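Homoserine dehydrogenase (PDB 3ING) probably catalyses the NADPH-dependent interconversion of aspartate semialdehyde and homoserine, a step on the way to threonine and methionine. Local coordinates at residues A143-G148 against A215-I220. Sequence-based numbering, arbitrary orientation.
With NA (sodium ion), chain B; NDP (NADPH dihydro-nicotinamide-adenine-dinucleotide phosphate), chain C.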
# COMPACT_ATOMS: atom_id res chain seq x y z
N ALA A 143 11.13 -6.92 -1.22
CA ALA A 143 11.09 -8.38 -1.15
C ALA A 143 11.74 -9.00 0.07
O ALA A 143 11.55 -10.18 0.32
CB ALA A 143 11.73 -8.96 -2.44
N THR A 144 12.52 -8.23 0.84
CA THR A 144 13.22 -8.77 2.00
C THR A 144 12.30 -9.06 3.20
O THR A 144 12.70 -9.82 4.03
CB THR A 144 14.33 -7.83 2.50
OG1 THR A 144 13.73 -6.61 3.00
CG2 THR A 144 15.34 -7.55 1.36
N VAL A 145 11.09 -8.49 3.27
CA VAL A 145 10.15 -8.85 4.36
C VAL A 145 8.78 -9.15 3.75
O VAL A 145 8.19 -8.29 3.08
CB VAL A 145 9.99 -7.74 5.39
CG1 VAL A 145 8.99 -8.20 6.57
CG2 VAL A 145 11.33 -7.30 5.95
N ALA A 146 8.29 -10.37 3.95
CA ALA A 146 6.99 -10.78 3.40
C ALA A 146 7.02 -10.65 1.89
O ALA A 146 6.32 -9.83 1.29
CB ALA A 146 5.79 -9.97 3.99
N GLY A 147 7.87 -11.43 1.28
CA GLY A 147 8.01 -11.50 -0.18
C GLY A 147 7.10 -10.63 -1.01
O GLY A 147 7.42 -9.49 -1.32
N GLY A 148 5.93 -11.14 -1.33
CA GLY A 148 5.04 -10.47 -2.24
C GLY A 148 3.99 -9.57 -1.62
O GLY A 148 3.19 -8.99 -2.33
N ALA A 215 14.24 -13.50 11.99
CA ALA A 215 15.09 -12.59 12.72
C ALA A 215 15.64 -11.52 11.80
O ALA A 215 15.63 -10.37 12.17
CB ALA A 215 16.23 -13.30 13.44
N ARG A 216 16.11 -11.90 10.61
CA ARG A 216 16.67 -10.96 9.66
C ARG A 216 15.61 -9.95 9.28
O ARG A 216 15.86 -8.76 9.21
CB ARG A 216 17.20 -11.67 8.41
CG ARG A 216 18.48 -12.51 8.65
CD ARG A 216 18.68 -13.39 7.44
NE ARG A 216 19.88 -14.20 7.55
CZ ARG A 216 20.00 -15.43 7.02
NH1 ARG A 216 18.96 -16.05 6.44
NH2 ARG A 216 21.11 -16.09 7.17
N LYS A 217 14.40 -10.44 9.04
CA LYS A 217 13.31 -9.56 8.65
C LYS A 217 13.03 -8.57 9.78
O LYS A 217 12.74 -7.43 9.52
CB LYS A 217 12.04 -10.38 8.30
CG LYS A 217 12.21 -11.29 7.11
CD LYS A 217 10.93 -12.07 6.81
CE LYS A 217 11.13 -12.97 5.58
NZ LYS A 217 11.22 -12.24 4.30
N SER A 218 13.15 -9.01 11.03
CA SER A 218 12.82 -8.16 12.14
C SER A 218 13.80 -7.00 12.29
O SER A 218 13.40 -5.93 12.77
CB SER A 218 12.74 -8.95 13.47
OG SER A 218 14.01 -9.33 14.00
N VAL A 219 15.06 -7.23 11.89
CA VAL A 219 16.11 -6.18 11.92
C VAL A 219 15.77 -5.12 10.90
O VAL A 219 15.83 -3.94 11.17
CB VAL A 219 17.50 -6.74 11.61
CG1 VAL A 219 18.52 -5.61 11.45
CG2 VAL A 219 17.94 -7.73 12.68
N ILE A 220 15.46 -5.56 9.70
CA ILE A 220 15.13 -4.66 8.61
C ILE A 220 13.91 -3.82 9.00
O ILE A 220 13.90 -2.60 8.81
CB ILE A 220 14.91 -5.43 7.28
CG1 ILE A 220 16.19 -6.16 6.91
CG2 ILE A 220 14.39 -4.47 6.12
CD1 ILE A 220 16.03 -7.16 5.78
NA NA B . 7.21 -7.13 1.04
PA NDP C . 17.79 -19.75 -5.03
O1A NDP C . 16.70 -20.44 -5.74
O2A NDP C . 18.74 -20.61 -4.27
O5B NDP C . 18.67 -18.89 -6.07
C5B NDP C . 19.87 -18.21 -5.76
C4B NDP C . 20.55 -17.73 -7.04
O4B NDP C . 21.79 -17.13 -6.77
C3B NDP C . 20.90 -18.89 -7.97
O3B NDP C . 20.97 -18.45 -9.32
C2B NDP C . 22.25 -19.30 -7.50
O2B NDP C . 23.02 -19.97 -8.46
C1B NDP C . 22.85 -17.93 -7.27
N9A NDP C . 23.96 -17.89 -6.33
C8A NDP C . 24.23 -18.66 -5.23
N7A NDP C . 25.37 -18.16 -4.65
C5A NDP C . 25.79 -17.11 -5.37
C6A NDP C . 26.89 -16.29 -5.20
N6A NDP C . 27.55 -16.28 -4.05
N1A NDP C . 27.02 -15.30 -6.10
C2A NDP C . 26.17 -15.12 -7.17
N3A NDP C . 25.06 -15.92 -7.35
C4A NDP C . 24.91 -16.91 -6.42
O3 NDP C . 17.19 -18.63 -4.05
PN NDP C . 15.76 -17.91 -4.19
O1N NDP C . 14.70 -18.81 -3.65
O2N NDP C . 15.67 -17.39 -5.59
O5D NDP C . 15.89 -16.66 -3.16
C5D NDP C . 16.79 -15.63 -3.56
C4D NDP C . 16.82 -14.55 -2.49
O4D NDP C . 15.51 -14.04 -2.35
C3D NDP C . 17.20 -15.05 -1.12
O3D NDP C . 18.13 -14.20 -0.45
C2D NDP C . 15.88 -15.16 -0.38
O2D NDP C . 16.02 -15.02 1.01
C1D NDP C . 15.11 -14.02 -0.99
N1N NDP C . 13.67 -14.15 -0.86
C2N NDP C . 13.04 -15.26 -1.35
C3N NDP C . 11.70 -15.53 -1.09
C7N NDP C . 11.06 -16.68 -1.78
O7N NDP C . 9.74 -16.51 -2.13
N7N NDP C . 11.74 -17.76 -2.15
C4N NDP C . 10.78 -14.45 -0.56
C5N NDP C . 11.56 -13.26 -0.08
C6N NDP C . 12.94 -13.15 -0.27
P2B NDP C . 22.51 -21.29 -9.23
O1X NDP C . 23.79 -21.69 -9.92
O2X NDP C . 21.26 -21.02 -10.11
O3X NDP C . 22.15 -22.23 -8.13
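Lys217 runs its side chain alongside Val145, the two passing each other in opposite directions, with Lys217 CB 3.9 Å from Val145 CG2. The contact joins the loop that follows strand 139-140, the last strand of the Rossmann-type nucleotide-binding sheet in this chain, to helix 212-226 of the homoserine dehydrogenase family region. Lys217 is the predicted proton donor. Its chain is extended as far as CE and bends only at the last torsion (chi4 -71°), which turns NZ toward the loop backbone. There NZ donates to Thr144 O at 2.8 Å, from above the carbonyl plane (54° out of it). Lys118, predicted to bind NADPH, brings a second amine close to NZ. With an alanine here the amine is gone, and Thr144 O would probably lose this donor and Val145 CG2 part of its packing.

One turn further on, Ile220 points at the loop. Its CD1 lies 3.6 Å from Thr144 OG1, while its CG2 meets Val145 CG2 at 4.2 Å. Thr144 OG1 is hydrogen-bonded to Tyr141 O, and Phe152 of helix 152-157 packs against Thr144, Val145 and Ile220. The same loop holds the sodium ion through Val145 O and Ala146 O, together with Glu142 O and Val149 O. It also borders the nicotinamide ring, where Ala143 O comes within 3.1 Å of C5N of NADPH.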